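Local atomic coordinates of DUF5642 domain-containing protein (Mycobacterium smegmatis, PDB entry 4TMD), a protein that is of unknown function but is probably an exported mycobacterial lipoprotein, built on one large antiparallel sheet and assigned to the Mog1p/PsbP clan. Residues Lys9-Lys14 against Val23-Pro28; Pro33-Pro38 against Ile82-Glu87; Ser95-Glu100 against Arg127-His132; Asn150-Ala153 against Tyr158-Ile161; Val162-Leu167 against Glu180-Leu185. One frame throughout, in Å; residues are numbered along the deposited sequence.

Contact 1 (Lys9-Lys14 against Val23-Pro28); sequences KVAQLK and VSEVAP
Lys14 leaves its backbone with CG beside the backbone N (chi1 -75°), and a bend at chi3 (-74°) turns the ammonium group back toward Glu25, whose chain runs extended from CG onward after a first torsion of -53°. The two side chains cross at about a right angle. NZ of Lys14 is shared between both carboxylate oxygens of Glu25, 3.0 Å from OE1 and 3.0 Å from OE2. This forked salt bridge has weak hydrogen-bond geometry on each branch, so the attraction between the charges probably contributes more than directional bonding.

The contact fastens a 3-10 segment, 9-14, to strand 22-30, which forms one edge of the antiparallel sheet and pairs with strand 67-76 through Ser24 and Val26. Val10 and Leu13 of the same 3-10 segment pack inward on helix 179-194 and strand 79-88, while the salt bridge lies at the protein surface.

One apolar touch and one methyl-to-carboxylate contact flank the charged pair. CG1 of Val23 meets CG of Lys14 at 3.6 Å, again with the side chains crossing almost perpendicularly. One turn earlier in the 3-10 segment, the methyl CB of Ala11 lies 3.6 Å from OE1 of Glu25, on the oxygen that also meets NZ of Lys14.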
# COMPACT_ATOMS: atom_id res chain seq x y z
N LYS A 9 -16.85 3.54 3.82
CA LYS A 9 -16.87 4.86 3.23
C LYS A 9 -15.73 5.09 2.22
O LYS A 9 -15.67 6.17 1.64
CB LYS A 9 -16.84 5.94 4.33
CG LYS A 9 -18.09 5.93 5.22
CD LYS A 9 -18.10 7.12 6.18
CE LYS A 9 -18.87 6.82 7.44
NZ LYS A 9 -20.25 6.39 7.11
N VAL A 10 -14.86 4.09 1.99
CA VAL A 10 -13.88 4.22 0.89
C VAL A 10 -14.57 4.32 -0.45
O VAL A 10 -13.97 4.76 -1.43
CB VAL A 10 -12.88 3.03 0.75
CG1 VAL A 10 -11.82 3.10 1.78
CG2 VAL A 10 -13.60 1.69 0.70
N ALA A 11 -15.82 3.87 -0.50
CA ALA A 11 -16.64 3.97 -1.71
C ALA A 11 -16.72 5.41 -2.16
O ALA A 11 -16.80 5.69 -3.35
CB ALA A 11 -18.05 3.40 -1.47
N GLN A 12 -16.65 6.34 -1.21
CA GLN A 12 -16.68 7.77 -1.53
C GLN A 12 -15.59 8.19 -2.53
O GLN A 12 -15.79 9.12 -3.32
CB GLN A 12 -16.52 8.57 -0.25
CG GLN A 12 -17.51 9.67 -0.06
CD GLN A 12 -17.31 10.37 1.27
OE1 GLN A 12 -17.91 10.01 2.27
NE2 GLN A 12 -16.45 11.37 1.27
N LEU A 13 -14.45 7.51 -2.50
CA LEU A 13 -13.31 7.92 -3.31
C LEU A 13 -13.46 7.58 -4.80
O LEU A 13 -12.62 7.94 -5.60
CB LEU A 13 -12.02 7.29 -2.76
CG LEU A 13 -11.30 8.21 -1.75
CD1 LEU A 13 -12.15 8.48 -0.50
CD2 LEU A 13 -9.94 7.68 -1.37
N LYS A 14 -14.54 6.90 -5.15
CA LYS A 14 -14.88 6.73 -6.56
C LYS A 14 -14.94 8.07 -7.25
O LYS A 14 -14.47 8.24 -8.37
CB LYS A 14 -16.22 6.03 -6.70
CG LYS A 14 -16.19 4.57 -6.41
CD LYS A 14 -17.56 3.96 -6.65
CE LYS A 14 -18.53 4.34 -5.53
NZ LYS A 14 -19.79 3.53 -5.56
N VAL A 23 -13.11 2.60 -12.67
CA VAL A 23 -13.15 2.40 -11.22
C VAL A 23 -13.86 1.10 -10.85
O VAL A 23 -14.83 0.72 -11.49
CB VAL A 23 -13.86 3.59 -10.53
CG1 VAL A 23 -14.16 3.30 -9.07
CG2 VAL A 23 -13.03 4.85 -10.68
N SER A 24 -13.35 0.41 -9.84
CA SER A 24 -14.00 -0.77 -9.29
C SER A 24 -13.99 -0.71 -7.76
O SER A 24 -13.32 0.14 -7.17
CB SER A 24 -13.31 -2.04 -9.76
OG SER A 24 -11.93 -2.03 -9.39
N GLU A 25 -14.72 -1.62 -7.13
CA GLU A 25 -14.86 -1.62 -5.68
C GLU A 25 -14.84 -3.02 -5.13
O GLU A 25 -15.21 -3.98 -5.82
CB GLU A 25 -16.16 -0.93 -5.27
CG GLU A 25 -16.36 0.45 -5.83
CD GLU A 25 -17.76 0.95 -5.58
OE1 GLU A 25 -18.04 1.38 -4.45
OE2 GLU A 25 -18.59 0.92 -6.52
N VAL A 26 -14.40 -3.14 -3.88
CA VAL A 26 -14.56 -4.35 -3.10
C VAL A 26 -15.41 -3.96 -1.89
O VAL A 26 -15.00 -3.12 -1.09
CB VAL A 26 -13.22 -4.96 -2.63
CG1 VAL A 26 -13.46 -6.14 -1.69
CG2 VAL A 26 -12.37 -5.37 -3.81
N ALA A 27 -16.61 -4.53 -1.80
CA ALA A 27 -17.49 -4.29 -0.66
C ALA A 27 -16.89 -4.88 0.60
O ALA A 27 -16.05 -5.77 0.52
CB ALA A 27 -18.87 -4.88 -0.93
N PRO A 28 -17.29 -4.37 1.78
CA PRO A 28 -16.72 -4.88 3.03
C PRO A 28 -16.85 -6.40 3.17
O PRO A 28 -17.91 -6.97 2.95
CB PRO A 28 -17.53 -4.16 4.10
CG PRO A 28 -17.87 -2.86 3.45
CD PRO A 28 -18.14 -3.19 2.00

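Contact 2 (Pro33-Pro38 against Ile82-Glu87); sequences PKLLSP and IVMAVE
Leu35, Leu36, Met84 and Val86 make this contact entirely through apolar atoms. The sulfur of Met84 is gripped by two leucine methyls, CD2 of Leu36 at 3.6 Å and CD2 of Leu35 at 3.8 Å. A bend at chi3 (-69°) folds CE of Met84 back toward the short helix, where it comes within 4.0 Å of CD2 of Leu36. Both branches of the Leu36 isopropyl end also meet CG2 of Val86, CD2 at 3.8 Å and CD1 at 3.9 Å, so that Leu36 spans two residues that point to the same side of the strand.

Within segment 33-38, Pro33 O accepts two hydrogen bonds at the end of the helical turn, from Ser37 N at 3.1 Å and Ser37 OG at 2.9 Å, the two donors arriving from opposite faces of the carbonyl plane. This double grip closes the single turn 33-36 just where Ser37 leaves helical geometry.

Around the contact, Phe61 packs on Leu36 and Met69 of strand 67-76 touches both Leu36 and Val86. Strand 79-88 lies between strands 67-76 and 158-166, and its intervening residues Val83 and Ala85 face helix 179-194 on the other side of the sheet.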
# COMPACT_ATOMS: atom_id res chain seq x y z
N PRO A 33 -5.06 -11.27 4.63
CA PRO A 33 -3.70 -10.73 4.80
C PRO A 33 -2.82 -10.86 3.56
O PRO A 33 -1.91 -10.05 3.38
CB PRO A 33 -3.14 -11.57 5.95
CG PRO A 33 -4.34 -11.87 6.78
CD PRO A 33 -5.49 -12.05 5.81
N LYS A 34 -3.08 -11.85 2.72
CA LYS A 34 -2.29 -12.04 1.51
C LYS A 34 -2.57 -10.96 0.46
O LYS A 34 -1.69 -10.58 -0.31
CB LYS A 34 -2.53 -13.43 0.91
CG LYS A 34 -2.09 -14.57 1.81
CD LYS A 34 -2.29 -15.91 1.13
CE LYS A 34 -1.78 -17.05 1.99
NZ LYS A 34 -1.80 -18.35 1.24
N LEU A 35 -3.81 -10.46 0.44
CA LEU A 35 -4.20 -9.41 -0.49
C LEU A 35 -3.67 -8.06 -0.01
O LEU A 35 -3.49 -7.13 -0.80
CB LEU A 35 -5.73 -9.37 -0.63
CG LEU A 35 -6.38 -8.71 -1.85
CD1 LEU A 35 -7.79 -9.27 -2.04
CD2 LEU A 35 -6.45 -7.19 -1.74
N LEU A 36 -3.41 -7.97 1.28
CA LEU A 36 -3.07 -6.70 1.91
C LEU A 36 -1.57 -6.42 1.90
O LEU A 36 -1.15 -5.29 1.64
CB LEU A 36 -3.62 -6.67 3.33
CG LEU A 36 -5.14 -6.62 3.40
CD1 LEU A 36 -5.66 -6.81 4.82
CD2 LEU A 36 -5.66 -5.30 2.82
N SER A 37 -0.78 -7.45 2.20
CA SER A 37 0.68 -7.33 2.26
C SER A 37 1.30 -7.34 0.87
O SER A 37 0.72 -7.92 -0.06
CB SER A 37 1.26 -8.47 3.10
OG SER A 37 0.51 -8.69 4.27
N PRO A 38 2.48 -6.71 0.71
CA PRO A 38 3.20 -6.82 -0.56
C PRO A 38 3.49 -8.28 -0.87
O PRO A 38 3.54 -9.08 0.07
CB PRO A 38 4.49 -6.04 -0.31
CG PRO A 38 4.14 -5.08 0.80
CD PRO A 38 3.18 -5.84 1.67
N ILE A 82 -5.01 1.50 -5.88
CA ILE A 82 -5.89 0.71 -5.02
C ILE A 82 -5.97 1.34 -3.64
O ILE A 82 -4.94 1.50 -2.97
CB ILE A 82 -5.40 -0.73 -4.87
CG1 ILE A 82 -5.27 -1.39 -6.24
CG2 ILE A 82 -6.35 -1.53 -3.94
CD1 ILE A 82 -4.61 -2.73 -6.19
N VAL A 83 -7.17 1.72 -3.22
CA VAL A 83 -7.32 2.28 -1.87
C VAL A 83 -8.05 1.25 -0.98
O VAL A 83 -9.23 1.00 -1.18
CB VAL A 83 -8.10 3.61 -1.88
CG1 VAL A 83 -8.19 4.18 -0.46
CG2 VAL A 83 -7.42 4.61 -2.80
N MET A 84 -7.33 0.66 -0.02
CA MET A 84 -7.90 -0.34 0.87
C MET A 84 -8.05 0.20 2.29
O MET A 84 -7.14 0.82 2.82
CB MET A 84 -7.03 -1.61 0.91
CG MET A 84 -6.85 -2.29 -0.43
SD MET A 84 -5.75 -3.73 -0.38
CE MET A 84 -4.16 -2.98 -0.09
N ALA A 85 -9.23 -0.03 2.88
CA ALA A 85 -9.50 0.34 4.27
C ALA A 85 -9.74 -0.92 5.07
O ALA A 85 -10.56 -1.76 4.67
CB ALA A 85 -10.71 1.29 4.38
N VAL A 86 -9.04 -1.04 6.19
CA VAL A 86 -9.08 -2.22 7.04
C VAL A 86 -9.44 -1.85 8.48
O VAL A 86 -8.95 -0.84 8.99
CB VAL A 86 -7.72 -2.95 7.05
CG1 VAL A 86 -7.71 -4.09 8.07
CG2 VAL A 86 -7.38 -3.46 5.67
N GLU A 87 -10.31 -2.64 9.10
CA GLU A 87 -10.57 -2.52 10.54
C GLU A 87 -10.32 -3.87 11.17
O GLU A 87 -10.89 -4.86 10.71
CB GLU A 87 -12.00 -2.04 10.81
CG GLU A 87 -12.28 -1.77 12.28
CD GLU A 87 -13.73 -1.38 12.56
OE1 GLU A 87 -14.13 -1.41 13.74
OE2 GLU A 87 -14.46 -1.04 11.61

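Contact 3 (Ser95-Glu100 against Arg127-His132); sequences SDPGDE and RTVGTH
The loop that joins strand 79-88 to strand 103-107 crosses the sheet at Val129 of strand 127-137, where Ser95, Asp96 and Pro97 meet a single valine. Both valine methyls lie against the carbonyl of Ser95, whose O is 3.5 Å from CG2 and 3.6 Å from CG1 of Val129. Asp96 approaches at an oblique angle: with CG anti to the backbone N (chi1 -165°), its carboxylate swings toward the strand and OD1 comes 3.6 Å from CG2 of Val129. Pro97 adds a looser touch, its CD 4.4 Å from CG1 of Val129.

The polar link is indirect. One water donates to Asp96 OD1 (3.1 Å) and to Thr128 O (2.8 Å), bridging the loop carboxylate to the strand backbone beside the valine. Arg127 NH1 stays 5.6 Å from Asp96 OD2, too far for a salt bridge, although its charge may still favour the carboxylate electrostatically.

Leu94 also packs on Val129, and Phe55 of helix 53-56 touches Ser95 and Pro97. Just beyond the segment, Cys101 forms a disulfide with Cys52. The arrangement is that of a long interstrand connection laid over one face of an antiparallel sheet.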
# COMPACT_ATOMS: atom_id res chain seq x y z
N SER A 95 4.74 -1.12 10.20
CA SER A 95 6.11 -1.20 9.70
C SER A 95 6.65 0.21 9.51
O SER A 95 6.11 0.98 8.71
CB SER A 95 6.17 -1.99 8.39
OG SER A 95 7.46 -1.90 7.80
N ASP A 96 7.70 0.56 10.24
CA ASP A 96 8.17 1.94 10.28
C ASP A 96 9.70 2.03 10.42
O ASP A 96 10.23 2.30 11.50
CB ASP A 96 7.49 2.70 11.43
CG ASP A 96 7.65 4.20 11.32
OD1 ASP A 96 8.12 4.68 10.26
OD2 ASP A 96 7.30 4.91 12.29
N PRO A 97 10.42 1.81 9.31
CA PRO A 97 11.89 1.80 9.29
C PRO A 97 12.53 3.09 9.82
O PRO A 97 12.07 4.19 9.45
CB PRO A 97 12.22 1.63 7.80
CG PRO A 97 10.99 1.12 7.16
CD PRO A 97 9.85 1.71 7.95
N GLY A 98 13.57 2.98 10.64
CA GLY A 98 14.40 4.12 10.99
C GLY A 98 15.33 4.47 9.84
O GLY A 98 15.30 3.81 8.79
N ASP A 99 16.17 5.49 10.02
CA ASP A 99 17.07 5.94 8.93
C ASP A 99 18.02 4.83 8.46
O ASP A 99 18.43 4.80 7.30
CB ASP A 99 17.89 7.16 9.36
CG ASP A 99 17.17 8.48 9.10
OD1 ASP A 99 15.96 8.45 8.79
OD2 ASP A 99 17.81 9.55 9.22
N GLU A 100 18.36 3.93 9.38
CA GLU A 100 19.23 2.80 9.10
C GLU A 100 18.65 1.91 8.01
O GLU A 100 19.38 1.25 7.26
CB GLU A 100 19.46 1.98 10.38
CG GLU A 100 20.06 2.75 11.55
CD GLU A 100 19.04 3.58 12.31
OE1 GLU A 100 17.94 3.82 11.77
OE2 GLU A 100 19.34 4.00 13.46
N ARG A 127 -0.37 7.63 12.10
CA ARG A 127 1.01 7.48 11.68
C ARG A 127 0.97 7.09 10.21
O ARG A 127 0.14 6.27 9.81
CB ARG A 127 1.76 6.42 12.50
CG ARG A 127 2.19 6.88 13.90
CD ARG A 127 2.69 5.69 14.70
NE ARG A 127 1.62 4.70 14.85
CZ ARG A 127 1.80 3.42 15.18
NH1 ARG A 127 3.03 2.94 15.41
NH2 ARG A 127 0.74 2.63 15.28
N THR A 128 1.85 7.68 9.42
CA THR A 128 1.90 7.35 8.01
C THR A 128 3.30 6.97 7.58
O THR A 128 4.30 7.52 8.06
CB THR A 128 1.40 8.51 7.14
OG1 THR A 128 2.20 9.67 7.40
CG2 THR A 128 -0.07 8.83 7.46
N VAL A 129 3.36 6.01 6.68
CA VAL A 129 4.63 5.49 6.16
C VAL A 129 4.48 5.31 4.65
O VAL A 129 3.46 4.78 4.19
CB VAL A 129 5.00 4.14 6.81
CG1 VAL A 129 6.33 3.62 6.21
CG2 VAL A 129 5.11 4.28 8.32
N GLY A 130 5.45 5.77 3.88
CA GLY A 130 5.40 5.59 2.43
C GLY A 130 6.58 4.75 1.99
O GLY A 130 7.66 4.93 2.54
N THR A 131 6.40 3.82 1.05
CA THR A 131 7.57 3.15 0.49
C THR A 131 7.47 3.01 -1.02
O THR A 131 6.40 3.13 -1.62
CB THR A 131 7.84 1.72 1.08
OG1 THR A 131 6.69 0.88 0.89
CG2 THR A 131 8.18 1.78 2.57
N HIS A 132 8.64 2.78 -1.62
CA HIS A 132 8.78 2.57 -3.04
C HIS A 132 9.47 1.23 -3.22
O HIS A 132 10.61 1.04 -2.79
CB HIS A 132 9.59 3.71 -3.65
CG HIS A 132 9.80 3.60 -5.12
ND1 HIS A 132 10.83 4.26 -5.78
CD2 HIS A 132 9.11 2.95 -6.09
CE1 HIS A 132 10.76 4.01 -7.07
NE2 HIS A 132 9.73 3.21 -7.29
O HOH W 1 6.50 7.31 9.70

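Contact 4 (Asn150-Ala153 against Tyr158-Ile161); sequences NYVA and YMVI
Ala153 and Val160 form a hydrogen-bonded pair in the beta hairpin of strands 145-155 and 158-166. Ala153 N donates to Val160 O at 2.8 Å (169° at the hydrogen), and Val160 N returns the bond to Ala153 O, also at 2.8 Å (165°). Both donors lie in the plane of the carbonyl they reach. The next pair, Val152 with Ile161, is non-hydrogen-bonded, and here CA-H groups approach the carbonyl oxygens instead: Ile161 CA is 3.3 Å from Tyr151 O, and Val152 CA is 3.4 Å from Val160 O.

On the face that carries Val152 and Ile161, CG1 of Val152 receives the folded end of Met159 diagonally across the hairpin, with CE 3.9 Å away. Met159 CG is anti to the backbone N (chi1 177°), which with an extended second torsion sets CG and SD alongside CG1 of Val152, and the bend at chi3 brings CE to it as well. CG2 of Val152 looks instead toward CG2 of Ile161, at 4.2 Å.

Farther out, Phe61 covers Met159 and Ile161, and Leu94 packs on Val152. The reverse face turns Tyr151 and Ala153 to helix 179-194. Strands 127-137 and 79-88 continue the sheet on the two flanks of the hairpin. Asn150 OD1 rests 4.0 Å from CG2 of Ile161 while hydrogen-bonding to Thr163 OG1.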
# COMPACT_ATOMS: atom_id res chain seq x y z
N ASN A 150 3.63 2.43 -1.99
CA ASN A 150 2.72 2.02 -0.92
C ASN A 150 2.63 3.15 0.09
O ASN A 150 3.66 3.65 0.53
CB ASN A 150 3.25 0.78 -0.19
CG ASN A 150 2.61 -0.49 -0.64
OD1 ASN A 150 1.41 -0.54 -0.91
ND2 ASN A 150 3.41 -1.55 -0.73
N TYR A 151 1.42 3.52 0.48
CA TYR A 151 1.28 4.51 1.55
C TYR A 151 0.32 3.92 2.55
O TYR A 151 -0.75 3.45 2.20
CB TYR A 151 0.78 5.86 1.02
CG TYR A 151 1.73 6.43 -0.00
CD1 TYR A 151 2.77 7.26 0.38
CD2 TYR A 151 1.60 6.11 -1.35
CE1 TYR A 151 3.67 7.76 -0.55
CE2 TYR A 151 2.49 6.62 -2.30
CZ TYR A 151 3.52 7.44 -1.89
OH TYR A 151 4.41 7.94 -2.81
N VAL A 152 0.74 3.94 3.81
CA VAL A 152 0.01 3.32 4.88
C VAL A 152 -0.35 4.35 5.93
O VAL A 152 0.53 5.10 6.36
CB VAL A 152 0.85 2.20 5.53
CG1 VAL A 152 0.16 1.67 6.80
CG2 VAL A 152 1.11 1.09 4.54
N ALA A 153 -1.61 4.39 6.35
CA ALA A 153 -2.00 5.22 7.49
C ALA A 153 -2.60 4.36 8.57
O ALA A 153 -3.51 3.57 8.31
CB ALA A 153 -2.98 6.30 7.07
N TYR A 158 -7.67 0.90 12.84
CA TYR A 158 -7.89 1.08 11.41
C TYR A 158 -6.57 1.18 10.70
O TYR A 158 -5.59 1.73 11.21
CB TYR A 158 -8.72 2.33 11.11
CG TYR A 158 -10.17 2.23 11.51
CD1 TYR A 158 -11.13 1.76 10.62
CD2 TYR A 158 -10.58 2.61 12.79
CE1 TYR A 158 -12.45 1.67 10.99
CE2 TYR A 158 -11.92 2.51 13.17
CZ TYR A 158 -12.85 2.04 12.27
OH TYR A 158 -14.17 1.94 12.63
N MET A 159 -6.56 0.70 9.47
CA MET A 159 -5.39 0.90 8.64
C MET A 159 -5.87 1.18 7.25
O MET A 159 -6.79 0.51 6.79
CB MET A 159 -4.49 -0.33 8.66
CG MET A 159 -3.29 -0.23 7.77
SD MET A 159 -2.07 -1.48 8.23
CE MET A 159 -1.21 -0.65 9.56
N VAL A 160 -5.29 2.19 6.59
CA VAL A 160 -5.66 2.51 5.22
C VAL A 160 -4.41 2.38 4.37
O VAL A 160 -3.36 2.89 4.74
CB VAL A 160 -6.26 3.93 5.09
CG1 VAL A 160 -6.45 4.29 3.61
CG2 VAL A 160 -7.58 4.03 5.86
N ILE A 161 -4.52 1.68 3.26
CA ILE A 161 -3.37 1.45 2.40
C ILE A 161 -3.67 1.88 0.97
O ILE A 161 -4.61 1.39 0.34
CB ILE A 161 -2.96 -0.03 2.38
CG1 ILE A 161 -2.82 -0.58 3.80
CG2 ILE A 161 -1.66 -0.19 1.59
CD1 ILE A 161 -2.34 -2.00 3.82

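Contact 5 (Val162-Leu167 against Glu180-Leu185); sequences VTANPL and ERAREL
Val162 stands across the helix side chain it meets, crossing Leu185 at about a right angle and dividing its two methyls between successive inward-facing residues of the helix. CG1, set anti to the backbone N (chi1 174°), points to Ala182, lying 3.7 Å from its carbonyl O and 4.0 Å from its CB. CG2 takes the other direction, 4.2 Å from CB of Leu185 and 4.0 Å from its backbone C. The valine is therefore seated against the helix backbone as much as against side chains.

Two residues farther along the strand, Ala164 faces Ala182 methyl to methyl, CB to CB at 3.9 Å. With only a methyl on each side, the two backbones come close here: the CA atoms of Ala164 and Ala182 are 6.3 Å apart, and the axes of the short strand and helix segments approach to 8.4 Å. The segments run nearly antiparallel, at 165°.

All four touching residues are buried, and the contact is helix-on-sheet packing, chiefly apolar. Leu185 presents its CB to the valine and also touches Phe81 of strand 79-88 and Phe17 of a loop. Tyr151 of strand 145-155 packs beside Ala182 and Arg183, and Phe81 also touches Ala164, so helix 179-194 lies over the central strands 79-88, 158-166 and 145-155.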
# COMPACT_ATOMS: atom_id res chain seq x y z
N VAL A 162 -2.86 2.81 0.46
CA VAL A 162 -2.94 3.18 -0.94
C VAL A 162 -1.75 2.56 -1.65
O VAL A 162 -0.60 2.73 -1.23
CB VAL A 162 -2.97 4.72 -1.13
CG1 VAL A 162 -2.90 5.10 -2.64
CG2 VAL A 162 -4.24 5.30 -0.49
N THR A 163 -2.03 1.81 -2.71
CA THR A 163 -0.98 1.24 -3.55
C THR A 163 -1.10 1.83 -4.95
O THR A 163 -2.19 1.84 -5.53
CB THR A 163 -1.08 -0.29 -3.62
OG1 THR A 163 -1.02 -0.83 -2.29
CG2 THR A 163 0.09 -0.84 -4.44
N ALA A 164 -0.00 2.36 -5.47
CA ALA A 164 0.01 2.94 -6.81
C ALA A 164 1.11 2.28 -7.64
O ALA A 164 2.24 2.19 -7.19
CB ALA A 164 0.24 4.44 -6.75
N ASN A 165 0.77 1.84 -8.85
CA ASN A 165 1.77 1.18 -9.72
C ASN A 165 1.54 1.55 -11.19
O ASN A 165 0.41 1.83 -11.58
CB ASN A 165 1.71 -0.34 -9.52
CG ASN A 165 0.44 -0.94 -10.07
OD1 ASN A 165 -0.55 -1.06 -9.36
ND2 ASN A 165 0.45 -1.31 -11.33
N PRO A 166 2.61 1.55 -12.01
CA PRO A 166 2.41 1.75 -13.45
C PRO A 166 1.59 0.60 -14.03
O PRO A 166 1.79 -0.54 -13.61
CB PRO A 166 3.84 1.72 -14.02
CG PRO A 166 4.77 1.72 -12.85
CD PRO A 166 3.99 1.16 -11.68
N LEU A 167 0.67 0.89 -14.94
CA LEU A 167 0.05 -0.17 -15.72
C LEU A 167 1.13 -0.70 -16.67
O LEU A 167 1.76 0.07 -17.40
CB LEU A 167 -1.15 0.32 -16.52
CG LEU A 167 -2.40 0.78 -15.77
CD1 LEU A 167 -3.40 1.42 -16.73
CD2 LEU A 167 -3.05 -0.39 -15.03
N GLU A 180 1.93 12.00 -6.14
CA GLU A 180 1.17 13.10 -5.57
C GLU A 180 -0.29 12.68 -5.38
O GLU A 180 -0.87 12.86 -4.32
CB GLU A 180 1.27 14.34 -6.46
CG GLU A 180 0.57 15.56 -5.88
CD GLU A 180 0.64 16.76 -6.80
OE1 GLU A 180 0.40 16.60 -8.02
OE2 GLU A 180 0.94 17.86 -6.30
N ARG A 181 -0.88 12.12 -6.42
CA ARG A 181 -2.26 11.63 -6.33
C ARG A 181 -2.43 10.50 -5.31
O ARG A 181 -3.42 10.45 -4.58
CB ARG A 181 -2.73 11.15 -7.69
CG ARG A 181 -4.23 10.88 -7.76
CD ARG A 181 -4.59 10.35 -9.16
NE ARG A 181 -5.94 10.72 -9.54
CZ ARG A 181 -6.26 11.36 -10.65
NH1 ARG A 181 -5.32 11.70 -11.53
NH2 ARG A 181 -7.53 11.65 -10.88
N ALA A 182 -1.47 9.57 -5.29
CA ALA A 182 -1.50 8.51 -4.28
C ALA A 182 -1.52 9.10 -2.87
O ALA A 182 -2.29 8.67 -2.04
CB ALA A 182 -0.29 7.57 -4.43
N ARG A 183 -0.66 10.07 -2.60
CA ARG A 183 -0.60 10.64 -1.25
C ARG A 183 -1.91 11.38 -0.92
O ARG A 183 -2.41 11.31 0.21
CB ARG A 183 0.61 11.56 -1.09
CG ARG A 183 1.97 10.82 -1.13
CD ARG A 183 3.12 11.74 -0.76
NE ARG A 183 3.15 12.95 -1.58
CZ ARG A 183 3.87 13.09 -2.69
NH1 ARG A 183 4.64 12.10 -3.12
NH2 ARG A 183 3.82 14.23 -3.38
N GLU A 184 -2.48 12.07 -1.89
CA GLU A 184 -3.76 12.73 -1.65
C GLU A 184 -4.89 11.73 -1.45
O GLU A 184 -5.78 11.94 -0.62
CB GLU A 184 -4.10 13.70 -2.79
CG GLU A 184 -3.06 14.82 -2.87
CD GLU A 184 -3.21 15.70 -4.09
OE1 GLU A 184 -4.10 15.44 -4.93
OE2 GLU A 184 -2.41 16.65 -4.21
N LEU A 185 -4.85 10.62 -2.19
CA LEU A 185 -5.83 9.57 -1.95
C LEU A 185 -5.75 9.04 -0.51
O LEU A 185 -6.78 8.70 0.07
CB LEU A 185 -5.64 8.40 -2.92
CG LEU A 185 -6.15 8.61 -4.35
CD1 LEU A 185 -5.73 7.44 -5.22
CD2 LEU A 185 -7.67 8.75 -4.35

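In the fold
All five contacts reach one antiparallel sheet. Contact 4 lies near its middle, about 8 Å between centres from contact 2 and joined to it by backbone bonds such as Met84 O to Ile161 N (2.8 Å). Toward the opposite flank, Thr131 N and Asn150 O (2.8 Å) tie it to contact 3. Contact 5 continues strand 158-166, tied to contact 4 by Tyr151 N to Val162 O (2.8 Å), on the face that carries helix 179-194, opposite the Leu36 and Met84 packing of contact 2. Contact 1 meets this layer at Leu13 CD2 and Leu185 O (3.6 Å), and its Val10 reaches Ala85 of contact 2. Contacts 1 and 3 lie about 26 Å apart between centres.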